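Local structure of IWS1 (Encephalitozoon cuniculi, 2XPP) at residues A[64-67]-A[68-72]; A[104-107]-A[108-112]; A[86-89]-A[90-93]. The protein probably acts as a nuclear transcription factor in the regulation of RNA polymerase II transcription. All coordinates share one frame; numbering follows the deposited sequence.

Contact 1 of 3, residues A[64-67]-A[68-72]; sequences DEIK and GWLEP
Lys67 O accepts two weak bonds, from Leu70 N and Glu71 N, where helix 62-70 of this TFIIS N-terminal domain runs out. Leu70 N and Glu71 N each lie 3.0 Å from Lys67 O, and both bonds are weak because the N-H groups point well off the oxygen. Glu71 is the first residue to leave helical geometry. Just before this the bonding is regular, with Trp69 N reaching Glu65 O over 2.9 Å at a nearly straight 166°, and Gly68 N bonded likewise to Asp64 O. Leu70 N also bonds to Ile66 O, so its hydrogen is shared as the helical pattern tightens towards the end. Alongside the helix end the aliphatic chain of Lys67, with CG anti to the backbone N (chi1 177°) and extended beyond it, runs obliquely past Glu71. Lys67 CE comes within 3.5 Å of Glu71 OE2, while Lys67 NZ stays 4.3 Å from the same oxygen, too far for a salt bridge. Each charge has another partner: Lys67 NZ bonds to Ser104 O, and Glu71 OE2 to an aromatic side chain on the chain of another protein. Glu65 pairs with Lys14 and Trp69 NE1 with Met17 O, tying the helix to helix 5-30. On the buried side Ile66 and Leu70 lie next to each other and point the same way, Ile66 CG2 4.1 Å from Leu70 CD1.

Contact 2 of 3, residues A[104-107]-A[108-112]; sequences SGVG and KIVYF
The flat carbonyl group of Gly105 takes Lys108 N from above its plane, 53° out of it, whereas the next carbonyl, that of Val106, receives Val110 N almost end-on. The first of these bonds, 2.9 Å from Lys108 N to Gly105 O, spans only three residues and closes the opening turn of helix 106-115; the second is nearly straight, 170° at the hydrogen, and belongs to the regular helix. Gly107 O follows with a short bond of 2.7 Å to Tyr111 N. Around these oxygens the side chains add carbon contacts: Lys108 CB lies 3.4 Å from Gly105 O, and Tyr111 CB comes to 3.1 Å from Gly107 O. Just ahead of the helix, Ser104 forms an ST turn, its OG accepting from Val106 N over 3.1 Å, and the same OG is also bonded to His100 O of the preceding helix 98-104. Gly105 has positive phi (68°), a conformation that glycine adopts readily, at the junction of helices 98-104 and 106-115. Val106 and Ile109 cross at about a right angle, with Val106 CG2 4.2 Å from Ile109 CG2. The Ile109 methyl reaches back because CG2 sits between its own backbone N and carbonyl carbon, which also brings it 3.3 Å from Val106 O. Val110 CG2 approaches the same carbonyl oxygen. Lys108 and Tyr111 meet the backbone of another protein's chain. Within its own chain the helix start touches three others: Val106 and Val110 pack on Trp134 of helix 121-138, Ile109 touches Leu70 of helix 62-70, and Val110 also reaches Leu88 and Leu91 of helix 81-92.

Contact 3 of 3, residues A[86-89]-A[90-93]; sequences RLLD and VLKT
The last turns of helix 81-92, within the TFIIS helical bundle-like domain, make up this contact, and it combines a regular backbone ladder with a polar outer face. Val90 N bonds to Arg86 O over 2.9 Å, and Leu91 N bonds to Leu87 O at 170°, both i to i+4 bonds of a regular alpha helix. Lys92 N bonds to Leu88 O at 145° and weakly to Asp89 O, so its hydrogen is shared between the two carbonyls. On the outer face a salt bridge spans one turn, Arg86 NH1 lying 2.6 Å from Asp89 OD2. With chi1 at 179°, the Asp89 carboxylate swings away from its own N and is turned outward, to the side where the guanidinium group lies. Arg86 is held at its other nitrogens as well, NH2 by a salt bridge to Asp46 and NE by a hydrogen bond to Ser45, both on helix 36-48, so three partners fix the rotation of the guanidinium plane. On the apolar side, Leu88 CD2 and Leu91 CD1 are 4.3 Å apart, and Leu91 CG rests 3.3 Å from Leu87 O. Beyond these, Leu88 packs on Val123, Ser126 and Leu130 of helix 121-138, and Val90 on Leu48. Farther along the chain, Thr93 CG2 lies 3.3 Å from Asp89 O. Val90 O takes two bonds from a single residue: Thr93 N donates to it, and Thr93 OG1 donates in the carbonyl plane, on a lone pair, across 2.7 Å.

All three are local helical contacts within one bundle, but they differ in place and chemistry. Contact 2 is mostly buried, whereas contacts 1 and 3 are partly buried, each with a polar side. Contacts 1 and 3 sit on consecutive helices, 62-70 and 81-92, joined by apolar packing such as Trp69 CB on Leu87 CD1, 3.5 Å apart. Contact 2 touches both, adding Val110 against Leu88 and Leu91. Contacts 1 and 3 lie at or near helix ends, where weak bonds appear; contact 2 opens its helix. Within its own residues only contact 3 has a salt bridge; Glu65 of contact 1 pairs outward with Lys14. Contacts 1 and 2 also face the chain of another protein.

Contact 1 of 3, residues A[64-67]-A[68-72]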
ATOM      1  N   ASP A  64      -6.441   0.043   1.948  1.00 13.59           N
ATOM      2  CA  ASP A  64      -6.968   0.135   0.564  1.00 15.62           C
ATOM      3  C   ASP A  64      -6.421   1.375  -0.137  1.00 15.04           C
ATOM      4  O   ASP A  64      -6.026   1.292  -1.325  1.00 14.45           O
ATOM      5  CB  ASP A  64      -8.510   0.229   0.556  1.00 16.58           C
ATOM      6  CG  ASP A  64      -9.206  -1.031   1.059  1.00 22.90           C
ATOM      7  OD1 ASP A  64      -8.562  -2.037   1.434  1.00 26.05           O
ATOM      8  OD2 ASP A  64     -10.451  -0.996   1.085  1.00 23.83           O
ATOM      9  N   GLU A  65      -6.402   2.522   0.556  1.00 13.86           N
ATOM     10  CA  GLU A  65      -5.939   3.795  -0.054  1.00 14.14           C
ATOM     11  C   GLU A  65      -4.419   3.778  -0.191  1.00 13.14           C
ATOM     12  O   GLU A  65      -3.875   4.246  -1.201  1.00 12.89           O
ATOM     13  CB  GLU A  65      -6.352   5.021   0.783  1.00 14.77           C
ATOM     14  CG  GLU A  65      -7.837   5.366   0.529  1.00 17.46           C
ATOM     15  CD  GLU A  65      -8.784   4.277   1.000  1.00 20.24           C
ATOM     16  OE1 GLU A  65      -8.602   3.707   2.113  1.00 19.89           O
ATOM     17  OE2 GLU A  65      -9.737   3.973   0.258  1.00 23.34           O
ATOM     18  N   ILE A  66      -3.731   3.220   0.816  1.00 12.17           N
ATOM     19  CA  ILE A  66      -2.264   3.114   0.718  1.00 12.06           C
ATOM     20  C   ILE A  66      -1.885   2.250  -0.508  1.00 12.78           C
ATOM     21  O   ILE A  66      -1.027   2.651  -1.326  1.00 10.71           O
ATOM     22  CB  ILE A  66      -1.625   2.607   1.997  1.00 11.95           C
ATOM     23  CG1 ILE A  66      -1.782   3.695   3.083  1.00 13.63           C
ATOM     24  CG2 ILE A  66      -0.110   2.351   1.756  1.00 13.34           C
ATOM     25  CD1 ILE A  66      -1.419   3.129   4.527  1.00 13.17           C
ATOM     26  N   LYS A  67      -2.539   1.093  -0.634  1.00 12.14           N
ATOM     27  CA  LYS A  67      -2.391   0.219  -1.812  1.00 12.58           C
ATOM     28  C   LYS A  67      -2.625   1.000  -3.115  1.00 13.48           C
ATOM     29  O   LYS A  67      -1.819   0.925  -4.035  1.00 12.48           O
ATOM     30  CB  LYS A  67      -3.398  -0.907  -1.747  1.00 13.70           C
ATOM     31  CG  LYS A  67      -3.386  -1.854  -2.980  1.00 15.32           C
ATOM     32  CD  LYS A  67      -4.471  -2.909  -2.812  1.00 17.68           C
ATOM     33  CE  LYS A  67      -4.383  -3.928  -3.899  1.00 22.99           C
ATOM     34  NZ  LYS A  67      -5.656  -4.750  -3.830  1.00 27.46           N
ATOM     35  N   GLY A  68      -3.749   1.707  -3.187  1.00 13.88           N
ATOM     36  CA  GLY A  68      -4.061   2.533  -4.387  1.00 13.68           C
ATOM     37  C   GLY A  68      -2.968   3.509  -4.754  1.00 13.45           C
ATOM     38  O   GLY A  68      -2.631   3.679  -5.953  1.00 13.39           O
ATOM     39  N   TRP A  69      -2.468   4.222  -3.768  1.00 11.77           N
ATOM     40  CA  TRP A  69      -1.366   5.181  -4.000  1.00 11.27           C
ATOM     41  C   TRP A  69      -0.073   4.505  -4.493  1.00 12.60           C
ATOM     42  O   TRP A  69       0.744   5.147  -5.201  1.00 12.99           O
ATOM     43  CB  TRP A  69      -1.073   5.977  -2.735  1.00 12.02           C
ATOM     44  CG  TRP A  69      -2.006   7.158  -2.451  1.00 11.90           C
ATOM     45  CD1 TRP A  69      -3.377   7.200  -2.494  1.00 13.67           C
ATOM     46  CD2 TRP A  69      -1.580   8.455  -2.016  1.00 12.63           C
ATOM     47  NE1 TRP A  69      -3.821   8.465  -2.141  1.00 13.29           N
ATOM     48  CE2 TRP A  69      -2.735   9.242  -1.834  1.00 13.52           C
ATOM     49  CE3 TRP A  69      -0.315   9.034  -1.797  1.00 13.79           C
ATOM     50  CZ2 TRP A  69      -2.670  10.592  -1.411  1.00 14.78           C
ATOM     51  CZ3 TRP A  69      -0.245  10.359  -1.392  1.00 14.58           C
ATOM     52  CH2 TRP A  69      -1.426  11.120  -1.214  1.00 14.27           C
ATOM     53  N   LEU A  70       0.142   3.247  -4.122  1.00 11.45           N
ATOM     54  CA  LEU A  70       1.364   2.502  -4.565  1.00 10.83           C
ATOM     55  C   LEU A  70       1.183   1.821  -5.925  1.00 11.27           C
ATOM     56  O   LEU A  70       2.154   1.395  -6.574  1.00 11.92           O
ATOM     57  CB  LEU A  70       1.659   1.421  -3.527  1.00 10.24           C
ATOM     58  CG  LEU A  70       2.206   1.966  -2.173  1.00 12.06           C
ATOM     59  CD1 LEU A  70       2.259   0.791  -1.173  1.00 13.85           C
ATOM     60  CD2 LEU A  70       3.628   2.575  -2.342  1.00 15.63           C
ATOM     61  N   GLU A  71      -0.062   1.676  -6.333  1.00 12.06           N
ATOM     62  CA  GLU A  71      -0.385   0.962  -7.589  1.00 11.71           C
ATOM     63  C   GLU A  71       0.015   1.730  -8.851  1.00 12.45           C
ATOM     64  O   GLU A  71       0.198   3.000  -8.785  1.00 12.12           O
ATOM     65  CB  GLU A  71      -1.860   0.603  -7.615  1.00 12.96           C
ATOM     66  CG  GLU A  71      -2.139  -0.618  -6.760  1.00 14.52           C
ATOM     67  CD  GLU A  71      -3.614  -1.011  -6.794  1.00 17.62           C
ATOM     68  OE1 GLU A  71      -4.497  -0.109  -6.808  1.00 17.51           O
ATOM     69  OE2 GLU A  71      -3.919  -2.226  -6.886  1.00 20.11           O
ATOM     70  N   PRO A  72       0.189   1.010  -9.976  1.00 13.29           N
ATOM     71  CA  PRO A  72       0.512   1.754 -11.215  1.00 14.07           C
ATOM     72  C   PRO A  72      -0.598   2.742 -11.579  1.00 14.45           C
ATOM     73  O   PRO A  72      -1.776   2.521 -11.279  1.00 14.31           O
ATOM     74  CB  PRO A  72       0.563   0.674 -12.297  1.00 15.82           C
ATOM     75  CG  PRO A  72       0.711  -0.627 -11.515  1.00 15.54           C
ATOM     76  CD  PRO A  72       0.034  -0.439 -10.222  1.00 14.66           C
TER

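Contact 2 of 3, residues A[104-107]-A[108-112]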
ATOM      1  N   SER A 104      -7.541  -6.010   2.378  1.00 19.60           N
ATOM      2  CA  SER A 104      -6.973  -4.934   1.594  1.00 18.62           C
ATOM      3  C   SER A 104      -6.243  -5.368   0.351  1.00 18.05           C
ATOM      4  O   SER A 104      -6.280  -4.629  -0.637  1.00 18.96           O
ATOM      5  CB  SER A 104      -6.008  -4.034   2.408  1.00 17.15           C
ATOM      6  OG  SER A 104      -4.761  -4.714   2.666  1.00 18.79           O
ATOM      7  N   GLY A 105      -5.573  -6.532   0.381  1.00 18.55           N
ATOM      8  CA  GLY A 105      -4.673  -6.925  -0.747  1.00 17.60           C
ATOM      9  C   GLY A 105      -3.422  -6.092  -0.917  1.00 17.48           C
ATOM     10  O   GLY A 105      -2.722  -6.171  -1.943  1.00 16.53           O
ATOM     11  N   VAL A 106      -3.107  -5.297   0.104  1.00 16.92           N
ATOM     12  CA  VAL A 106      -1.897  -4.441   0.014  1.00 15.49           C
ATOM     13  C   VAL A 106      -0.622  -5.278  -0.120  1.00 15.39           C
ATOM     14  O   VAL A 106       0.358  -4.809  -0.722  1.00 15.10           O
ATOM     15  CB  VAL A 106      -1.838  -3.403   1.178  1.00 14.18           C
ATOM     16  CG1 VAL A 106      -1.565  -4.071   2.520  1.00 15.43           C
ATOM     17  CG2 VAL A 106      -0.740  -2.333   0.900  1.00 14.24           C
ATOM     18  N   GLY A 107      -0.629  -6.511   0.426  1.00 14.99           N
ATOM     19  CA  GLY A 107       0.477  -7.412   0.201  1.00 15.63           C
ATOM     20  C   GLY A 107       0.817  -7.633  -1.272  1.00 15.33           C
ATOM     21  O   GLY A 107       1.995  -7.854  -1.602  1.00 15.61           O
ATOM     22  N   LYS A 108      -0.192  -7.575  -2.136  1.00 14.47           N
ATOM     23  CA  LYS A 108       0.019  -7.895  -3.548  1.00 15.79           C
ATOM     24  C   LYS A 108       0.857  -6.821  -4.213  1.00 14.63           C
ATOM     25  O   LYS A 108       1.737  -7.149  -4.997  1.00 15.52           O
ATOM     26  CB  LYS A 108      -1.289  -8.123  -4.272  1.00 15.56           C
ATOM     27  CG  LYS A 108      -1.951  -9.376  -3.712  1.00 17.47           C
ATOM     28  CD  LYS A 108      -3.334  -9.479  -4.110  1.00 23.91           C
ATOM     29  CE  LYS A 108      -3.927 -10.766  -3.584  1.00 25.63           C
ATOM     30  NZ  LYS A 108      -5.285 -10.828  -4.090  1.00 30.10           N
ATOM     31  N   ILE A 109       0.583  -5.557  -3.908  1.00 13.55           N
ATOM     32  CA  ILE A 109       1.411  -4.471  -4.505  1.00 13.25           C
ATOM     33  C   ILE A 109       2.797  -4.420  -3.865  1.00 13.29           C
ATOM     34  O   ILE A 109       3.792  -4.233  -4.565  1.00 12.68           O
ATOM     35  CB  ILE A 109       0.712  -3.077  -4.521  1.00 12.69           C
ATOM     36  CG1 ILE A 109       1.513  -2.063  -5.395  1.00 12.84           C
ATOM     37  CG2 ILE A 109       0.529  -2.482  -3.087  1.00 11.89           C
ATOM     38  CD1 ILE A 109       1.705  -2.444  -6.889  1.00 15.13           C
ATOM     39  N   VAL A 110       2.874  -4.663  -2.555  1.00 12.36           N
ATOM     40  CA  VAL A 110       4.197  -4.696  -1.917  1.00 12.98           C
ATOM     41  C   VAL A 110       5.025  -5.863  -2.460  1.00 13.78           C
ATOM     42  O   VAL A 110       6.232  -5.698  -2.698  1.00 15.20           O
ATOM     43  CB  VAL A 110       4.081  -4.732  -0.382  1.00 12.24           C
ATOM     44  CG1 VAL A 110       5.494  -4.921   0.270  1.00 14.29           C
ATOM     45  CG2 VAL A 110       3.362  -3.417   0.119  1.00 13.17           C
ATOM     46  N   TYR A 111       4.364  -7.018  -2.681  1.00 15.03           N
ATOM     47  CA  TYR A 111       5.026  -8.150  -3.274  1.00 16.62           C
ATOM     48  C   TYR A 111       5.590  -7.753  -4.649  1.00 17.48           C
ATOM     49  O   TYR A 111       6.754  -8.075  -4.979  1.00 18.08           O
ATOM     50  CB  TYR A 111       4.129  -9.396  -3.325  1.00 16.79           C
ATOM     51  CG  TYR A 111       4.923 -10.563  -3.859  1.00 20.92           C
ATOM     52  CD1 TYR A 111       5.810 -11.266  -3.029  1.00 27.46           C
ATOM     53  CD2 TYR A 111       4.881 -10.879  -5.223  1.00 24.30           C
ATOM     54  CE1 TYR A 111       6.586 -12.303  -3.528  1.00 29.47           C
ATOM     55  CE2 TYR A 111       5.661 -11.911  -5.738  1.00 26.97           C
ATOM     56  CZ  TYR A 111       6.496 -12.624  -4.879  1.00 31.18           C
ATOM     57  OH  TYR A 111       7.254 -13.665  -5.388  1.00 35.90           O
ATOM     58  N   PHE A 112       4.779  -7.027  -5.443  1.00 15.26           N
ATOM     59  CA  PHE A 112       5.269  -6.614  -6.738  1.00 16.71           C
ATOM     60  C   PHE A 112       6.516  -5.715  -6.618  1.00 16.08           C
ATOM     61  O   PHE A 112       7.486  -5.870  -7.376  1.00 17.42           O
ATOM     62  CB  PHE A 112       4.170  -5.918  -7.554  1.00 15.56           C
ATOM     63  CG  PHE A 112       4.689  -5.389  -8.867  1.00 17.42           C
ATOM     64  CD1 PHE A 112       5.131  -6.270  -9.876  1.00 19.58           C
ATOM     65  CD2 PHE A 112       4.791  -4.037  -9.050  1.00 17.05           C
ATOM     66  CE1 PHE A 112       5.655  -5.758 -11.102  1.00 19.49           C
ATOM     67  CE2 PHE A 112       5.314  -3.517 -10.245  1.00 15.83           C
ATOM     68  CZ  PHE A 112       5.748  -4.367 -11.248  1.00 18.92           C
TER

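Contact 3 of 3, residues A[86-89]-A[90-93]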
ATOM      1  N   ARG A  86       8.097   6.616   0.845  1.00 15.64           N
ATOM      2  CA  ARG A  86       7.463   7.103   2.060  1.00 17.06           C
ATOM      3  C   ARG A  86       6.308   6.198   2.533  1.00 14.66           C
ATOM      4  O   ARG A  86       6.199   5.945   3.722  1.00 15.82           O
ATOM      5  CB  ARG A  86       6.944   8.484   1.842  1.00 18.26           C
ATOM      6  CG  ARG A  86       6.371   9.050   3.100  1.00 22.11           C
ATOM      7  CD  ARG A  86       7.494   9.399   4.116  1.00 28.43           C
ATOM      8  NE  ARG A  86       6.865  10.005   5.278  1.00 32.17           N
ATOM      9  CZ  ARG A  86       7.225   9.841   6.540  1.00 34.94           C
ATOM     10  NH1 ARG A  86       8.265   9.072   6.855  1.00 39.26           N
ATOM     11  NH2 ARG A  86       6.530  10.453   7.486  1.00 33.85           N
ATOM     12  N   LEU A  87       5.514   5.703   1.597  1.00 14.78           N
ATOM     13  CA  LEU A  87       4.415   4.778   1.938  1.00 13.96           C
ATOM     14  C   LEU A  87       4.929   3.439   2.421  1.00 13.27           C
ATOM     15  O   LEU A  87       4.301   2.844   3.284  1.00 13.00           O
ATOM     16  CB  LEU A  87       3.354   4.624   0.844  1.00 12.61           C
ATOM     17  CG  LEU A  87       2.554   5.939   0.669  1.00 13.90           C
ATOM     18  CD1 LEU A  87       1.532   5.673  -0.427  1.00 13.22           C
ATOM     19  CD2 LEU A  87       1.875   6.392   1.967  1.00 16.43           C
ATOM     20  N   LEU A  88       6.040   2.940   1.891  1.00 13.89           N
ATOM     21  CA  LEU A  88       6.575   1.679   2.421  1.00 13.70           C
ATOM     22  C   LEU A  88       7.053   1.939   3.854  1.00 14.72           C
ATOM     23  O   LEU A  88       6.909   1.086   4.710  1.00 14.23           O
ATOM     24  CB  LEU A  88       7.762   1.149   1.601  1.00 14.74           C
ATOM     25  CG  LEU A  88       7.359   0.545   0.243  1.00 16.00           C
ATOM     26  CD1 LEU A  88       8.617   0.020  -0.394  1.00 18.95           C
ATOM     27  CD2 LEU A  88       6.301  -0.572   0.315  1.00 22.17           C
ATOM     28  N   ASP A  89       7.642   3.117   4.100  1.00 16.27           N
ATOM     29  CA  ASP A  89       8.066   3.490   5.474  1.00 18.96           C
ATOM     30  C   ASP A  89       6.863   3.510   6.433  1.00 18.74           C
ATOM     31  O   ASP A  89       6.977   3.010   7.588  1.00 18.85           O
ATOM     32  CB  ASP A  89       8.742   4.871   5.442  1.00 21.15           C
ATOM     33  CG  ASP A  89       9.193   5.365   6.811  1.00 31.50           C
ATOM     34  OD1 ASP A  89       9.781   4.576   7.601  1.00 40.38           O
ATOM     35  OD2 ASP A  89       8.990   6.585   7.066  1.00 40.55           O
ATOM     36  N   VAL A  90       5.772   4.146   6.010  1.00 15.67           N
ATOM     37  CA  VAL A  90       4.500   4.137   6.766  1.00 16.36           C
ATOM     38  C   VAL A  90       4.037   2.696   7.134  1.00 15.69           C
ATOM     39  O   VAL A  90       3.796   2.399   8.314  1.00 15.94           O
ATOM     40  CB  VAL A  90       3.375   4.887   6.027  1.00 15.40           C
ATOM     41  CG1 VAL A  90       1.974   4.612   6.656  1.00 17.33           C
ATOM     42  CG2 VAL A  90       3.655   6.403   6.058  1.00 18.41           C
ATOM     43  N   LEU A  91       3.928   1.846   6.115  1.00 13.99           N
ATOM     44  CA  LEU A  91       3.467   0.456   6.299  1.00 12.75           C
ATOM     45  C   LEU A  91       4.321  -0.301   7.327  1.00 14.44           C
ATOM     46  O   LEU A  91       3.786  -1.083   8.114  1.00 14.87           O
ATOM     47  CB  LEU A  91       3.495  -0.254   4.946  1.00 12.21           C
ATOM     48  CG  LEU A  91       2.398   0.197   3.988  1.00 10.67           C
ATOM     49  CD1 LEU A  91       2.677  -0.361   2.663  1.00 11.14           C
ATOM     50  CD2 LEU A  91       0.990  -0.240   4.449  1.00 12.11           C
ATOM     51  N   LYS A  92       5.623  -0.029   7.347  1.00 15.11           N
ATOM     52  CA  LYS A  92       6.553  -0.734   8.228  1.00 16.96           C
ATOM     53  C   LYS A  92       6.216  -0.453   9.694  1.00 17.39           C
ATOM     54  O   LYS A  92       6.483  -1.298  10.600  1.00 18.92           O
ATOM     55  CB  LYS A  92       8.003  -0.282   7.959  1.00 19.44           C
ATOM     56  CG  LYS A  92       9.004  -0.976   8.775  1.00 25.88           C
ATOM     57  CD  LYS A  92      10.372  -0.615   8.227  1.00 31.42           C
ATOM     58  CE  LYS A  92      11.370  -0.370   9.319  1.00 36.57           C
ATOM     59  NZ  LYS A  92      12.677  -0.023   8.675  1.00 39.67           N
ATOM     60  N   THR A  93       5.631   0.720   9.933  1.00 16.04           N
ATOM     61  CA  THR A  93       5.352   1.184  11.295  1.00 18.41           C
ATOM     62  C   THR A  93       4.014   0.691  11.842  1.00 18.28           C
ATOM     63  O   THR A  93       3.744   0.881  13.032  1.00 20.00           O
ATOM     64  CB  THR A  93       5.360   2.740  11.451  1.00 18.17           C
ATOM     65  OG1 THR A  93       4.197   3.317  10.853  1.00 20.12           O
ATOM     66  CG2 THR A  93       6.644   3.388  10.874  1.00 21.30           C
TER